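Local coordinates for protein AF1502 (Archaeoglobus fulgidus, PDB 5A1Q) that is of unknown function but belongs to the STAC domain family, which is associated with transmembrane solute transport and two-component signal transduction systems, at residues F25-L33 against E45-L56. Sequence-based numbering, arbitrary orientation.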
loop_
_atom_site.group_PDB
_atom_site.type_symbol
_atom_site.label_atom_id
_atom_site.label_comp_id
_atom_site.label_asym_id
_atom_site.label_seq_id
_atom_site.Cartn_x
_atom_site.Cartn_y
_atom_site.Cartn_z
ATOM N N PHE A 25 8.376 5.341 1.850
ATOM C CA PHE A 25 7.630 4.123 1.572
ATOM C C PHE A 25 6.775 3.752 2.808
ATOM O O PHE A 25 5.592 3.359 2.658
ATOM C CB PHE A 25 8.565 2.981 1.175
ATOM C CG PHE A 25 9.117 3.132 -0.196
ATOM C CD1 PHE A 25 8.284 3.047 -1.311
ATOM C CD2 PHE A 25 10.452 3.381 -0.396
ATOM C CE1 PHE A 25 8.736 3.131 -2.582
ATOM C CE2 PHE A 25 10.909 3.453 -1.698
ATOM C CZ PHE A 25 10.046 3.385 -2.787
ATOM N N LEU A 26 7.386 3.800 3.971
ATOM C CA LEU A 26 6.640 3.417 5.211
ATOM C C LEU A 26 5.404 4.362 5.369
ATOM O O LEU A 26 4.297 3.906 5.664
ATOM C CB LEU A 26 7.544 3.450 6.420
ATOM C CG LEU A 26 6.919 3.236 7.796
ATOM C CD1 LEU A 26 6.190 1.905 7.791
ATOM C CD2 LEU A 26 7.958 3.381 8.931
ATOM N N ASN A 27 5.634 5.669 5.263
ATOM C CA ASN A 27 4.560 6.619 5.510
ATOM C C ASN A 27 3.433 6.409 4.412
ATOM O O ASN A 27 2.224 6.424 4.740
ATOM C CB ASN A 27 5.100 8.019 5.406
ATOM C CG ASN A 27 6.060 8.399 6.538
ATOM O OD1 ASN A 27 6.137 7.769 7.599
ATOM N ND2 ASN A 27 6.725 9.485 6.333
ATOM N N LYS A 28 3.827 6.261 3.138
ATOM C CA LYS A 28 2.799 6.113 2.096
ATOM C C LYS A 28 1.994 4.775 2.302
ATOM O O LYS A 28 0.754 4.746 2.104
ATOM C CB LYS A 28 3.412 6.165 0.721
ATOM C CG LYS A 28 3.998 7.555 0.394
ATOM C CD LYS A 28 3.009 8.615 0.105
ATOM C CE LYS A 28 3.669 9.994 -0.068
ATOM N NZ LYS A 28 2.724 11.014 0.486
ATOM N N ALA A 29 2.660 3.694 2.753
ATOM C CA ALA A 29 1.929 2.458 3.006
ATOM C C ALA A 29 0.922 2.674 4.173
ATOM O O ALA A 29 -0.217 2.256 4.126
ATOM C CB ALA A 29 2.908 1.338 3.350
HETATM N N MSE A 30 1.442 3.230 5.289
HETATM C CA MSE A 30 0.584 3.557 6.478
HETATM C C MSE A 30 -0.631 4.388 6.058
HETATM O O MSE A 30 -1.767 4.076 6.442
HETATM C CB MSE A 30 1.412 4.329 7.589
HETATM C CG MSE A 30 2.330 3.377 8.221
HETATM SE SE MSE A 30 3.501 4.442 9.375
HETATM C CE MSE A 30 2.029 5.015 10.541
ATOM N N GLU A 31 -0.393 5.430 5.291
ATOM C CA GLU A 31 -1.441 6.385 4.894
ATOM C C GLU A 31 -2.477 5.679 3.968
ATOM O O GLU A 31 -3.683 5.889 4.145
ATOM C CB GLU A 31 -0.874 7.589 4.227
ATOM C CG GLU A 31 0.018 8.492 5.116
ATOM C CD GLU A 31 0.933 9.406 4.339
ATOM O OE1 GLU A 31 0.846 9.513 3.092
ATOM O OE2 GLU A 31 1.818 10.025 5.014
ATOM N N SER A 32 -1.973 4.844 3.044
ATOM C CA SER A 32 -2.903 4.091 2.147
ATOM C C SER A 32 -3.821 3.193 2.949
ATOM O O SER A 32 -4.988 3.043 2.624
ATOM C CB SER A 32 -2.114 3.216 1.168
ATOM O OG SER A 32 -1.295 4.020 0.348
ATOM N N LEU A 33 -3.294 2.563 4.008
ATOM C CA LEU A 33 -4.047 1.666 4.844
ATOM C C LEU A 33 -4.937 2.338 5.899
ATOM O O LEU A 33 -5.848 1.675 6.427
ATOM C CB LEU A 33 -3.083 0.701 5.547
ATOM C CG LEU A 33 -2.330 -0.263 4.654
ATOM C CD1 LEU A 33 -1.209 -0.947 5.414
ATOM C CD2 LEU A 33 -3.196 -1.298 4.007
ATOM N N GLU A 45 0.846 -6.214 8.506
ATOM C CA GLU A 45 0.042 -5.699 7.358
ATOM C C GLU A 45 0.734 -4.587 6.617
ATOM O O GLU A 45 0.747 -4.545 5.370
ATOM C CB GLU A 45 -1.313 -5.277 7.814
ATOM C CG GLU A 45 -2.147 -4.923 6.612
ATOM C CD GLU A 45 -3.619 -5.037 6.881
ATOM O OE1 GLU A 45 -4.075 -6.090 7.392
ATOM O OE2 GLU A 45 -4.311 -4.051 6.576
ATOM N N ILE A 46 1.312 -3.640 7.342
ATOM C CA ILE A 46 2.153 -2.649 6.711
ATOM C C ILE A 46 3.302 -3.214 5.854
ATOM O O ILE A 46 3.496 -2.883 4.657
ATOM C CB ILE A 46 2.688 -1.618 7.739
ATOM C CG1 ILE A 46 1.522 -0.925 8.495
ATOM C CG2 ILE A 46 3.742 -0.698 7.064
ATOM C CD1 ILE A 46 2.038 -0.136 9.695
ATOM N N LEU A 47 4.044 -4.155 6.407
ATOM C CA LEU A 47 5.056 -4.824 5.650
ATOM C C LEU A 47 4.510 -5.628 4.480
ATOM O O LEU A 47 5.214 -5.726 3.440
ATOM C CB LEU A 47 5.912 -5.750 6.573
ATOM C CG LEU A 47 6.691 -4.971 7.592
ATOM C CD1 LEU A 47 7.351 -5.939 8.558
ATOM C CD2 LEU A 47 7.728 -4.068 6.947
ATOM N N SER A 48 3.327 -6.216 4.604
ATOM C CA SER A 48 2.750 -6.954 3.494
ATOM C C SER A 48 2.578 -6.023 2.245
ATOM O O SER A 48 2.786 -6.456 1.098
ATOM C CB SER A 48 1.438 -7.659 3.866
ATOM O OG SER A 48 0.325 -6.744 4.009
ATOM N N VAL A 49 2.145 -4.800 2.441
ATOM C CA VAL A 49 2.069 -3.820 1.330
ATOM C C VAL A 49 3.424 -3.574 0.683
ATOM O O VAL A 49 3.586 -3.688 -0.503
ATOM C CB VAL A 49 1.391 -2.487 1.749
ATOM C CG1 VAL A 49 1.412 -1.427 0.664
ATOM C CG2 VAL A 49 -0.006 -2.809 2.254
ATOM N N LEU A 50 4.458 -3.313 1.493
ATOM C CA LEU A 50 5.753 -3.027 0.992
ATOM C C LEU A 50 6.391 -4.247 0.333
ATOM O O LEU A 50 7.162 -4.064 -0.645
ATOM C CB LEU A 50 6.663 -2.468 2.071
ATOM C CG LEU A 50 6.214 -1.098 2.633
ATOM C CD1 LEU A 50 7.140 -0.664 3.777
ATOM C CD2 LEU A 50 6.072 -0.099 1.529
ATOM N N LYS A 51 6.057 -5.458 0.768
ATOM C CA LYS A 51 6.523 -6.663 0.074
ATOM C C LYS A 51 5.971 -6.797 -1.367
ATOM O O LYS A 51 6.565 -7.487 -2.194
ATOM C CB LYS A 51 6.178 -7.884 0.882
ATOM C CG LYS A 51 7.042 -9.059 0.545
ATOM C CD LYS A 51 7.228 -9.967 1.766
ATOM C CE LYS A 51 5.925 -10.245 2.498
ATOM N NZ LYS A 51 6.088 -11.459 3.361
HETATM N N MSE A 52 4.819 -6.158 -1.624
HETATM C CA MSE A 52 4.190 -6.188 -2.981
HETATM C C MSE A 52 4.948 -5.221 -3.911
HETATM O O MSE A 52 4.696 -5.181 -5.141
HETATM C CB MSE A 52 2.639 -5.942 -2.863
HETATM C CG MSE A 52 1.847 -7.149 -2.336
HETATM SE SE MSE A 52 -0.027 -6.676 -1.880
HETATM C CE MSE A 52 -0.548 -6.060 -3.682
ATOM N N ASN A 53 5.827 -4.383 -3.359
ATOM C CA ASN A 53 6.669 -3.510 -4.181
ATOM C C ASN A 53 7.848 -4.319 -4.703
ATOM O O ASN A 53 8.735 -4.696 -3.923
ATOM C CB ASN A 53 7.127 -2.284 -3.337
ATOM C CG ASN A 53 8.026 -1.330 -4.095
ATOM O OD1 ASN A 53 8.823 -1.733 -4.934
ATOM N ND2 ASN A 53 7.883 0.013 -3.811
ATOM N N LYS A 54 7.918 -4.614 -6.004
ATOM C CA LYS A 54 8.958 -5.504 -6.536
ATOM C C LYS A 54 10.399 -5.057 -6.250
ATOM O O LYS A 54 11.296 -5.886 -6.045
ATOM C CB LYS A 54 8.742 -5.755 -8.031
ATOM C CG LYS A 54 7.335 -6.291 -8.266
ATOM N N GLU A 55 10.672 -3.759 -6.253
ATOM C CA GLU A 55 12.011 -3.274 -5.966
ATOM C C GLU A 55 12.441 -3.353 -4.521
ATOM O O GLU A 55 13.635 -3.450 -4.239
ATOM C CB GLU A 55 12.193 -1.819 -6.468
ATOM C CG GLU A 55 11.690 -1.583 -7.894
ATOM C CD GLU A 55 10.387 -0.754 -7.936
ATOM O OE1 GLU A 55 10.482 0.508 -7.904
ATOM O OE2 GLU A 55 9.260 -1.346 -7.994
ATOM N N LEU A 56 11.456 -3.399 -3.610
ATOM C CA LEU A 56 11.686 -3.497 -2.168
ATOM C C LEU A 56 11.580 -4.919 -1.640
ATOM O O LEU A 56 12.072 -5.153 -0.542
ATOM C CB LEU A 56 10.732 -2.632 -1.333
ATOM C CG LEU A 56 10.735 -1.153 -1.730
ATOM C CD1 LEU A 56 9.834 -0.403 -0.760
ATOM C CD2 LEU A 56 12.125 -0.522 -1.696
#
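Ile46 enters helix 25-33 as a knob, filling the hollow bounded by Leu26, Ala29, Met30 and Leu33. Its two branches divide the work. CG2, anti to the backbone N, meets Leu26 CD1 at 3.6 Å, whereas CD1 at the end of the other branch abuts Met30 CG at 3.8 Å; Met30 is a selenomethionine. Room for this comes from Ala29, whose small side chain points at helix 45-51 where the backbones come nearest, the CA atoms of Ala29 and Ile46 lying 6.3 Å apart. Ala29 CB is the low point between two bumps, Val49 CG1 and Leu50 CD2, the latter 3.9 Å from Ala29 CB. Next to it, Leu33 and Val49 pass alongside one another, pointing opposite ways, with Val49 CG2 against both methyls of Leu33. Beyond the end of helix 43-51, the Phe25 ring fits against the turn that follows. Leu56 CD1 sits over one face of the Phe25 ring, 3.7 Å from the centroid and 14° off the normal, a CH-pi contact. The Asn53 amide, turned 80° to the ring, brings ND2 to 3.5 Å from Phe25 CE1; that nitrogen bonds Ser32 O of the second subunit, while OD1 receives weak bonds from the backbone N of Glu55 and Leu56. Were Phe25 replaced by an alanine, Leu56 CD1 would probably lose its aromatic face and a gap open beside the Asn53 amide. The axes of helix 25-33 and helix 45-51 cross at 114°, steeply crossed members of a small four-helix fold; helix 7-18 covers Leu26, and Val60 of helix 57-70 touches Leu50. With methyl, methylene and ring contacts joining the two segments, cohesion here rests on shape and burial of apolar surface, while Asn53 ND2 spends its directed bond on the second subunit and OD1 stays with its own turn.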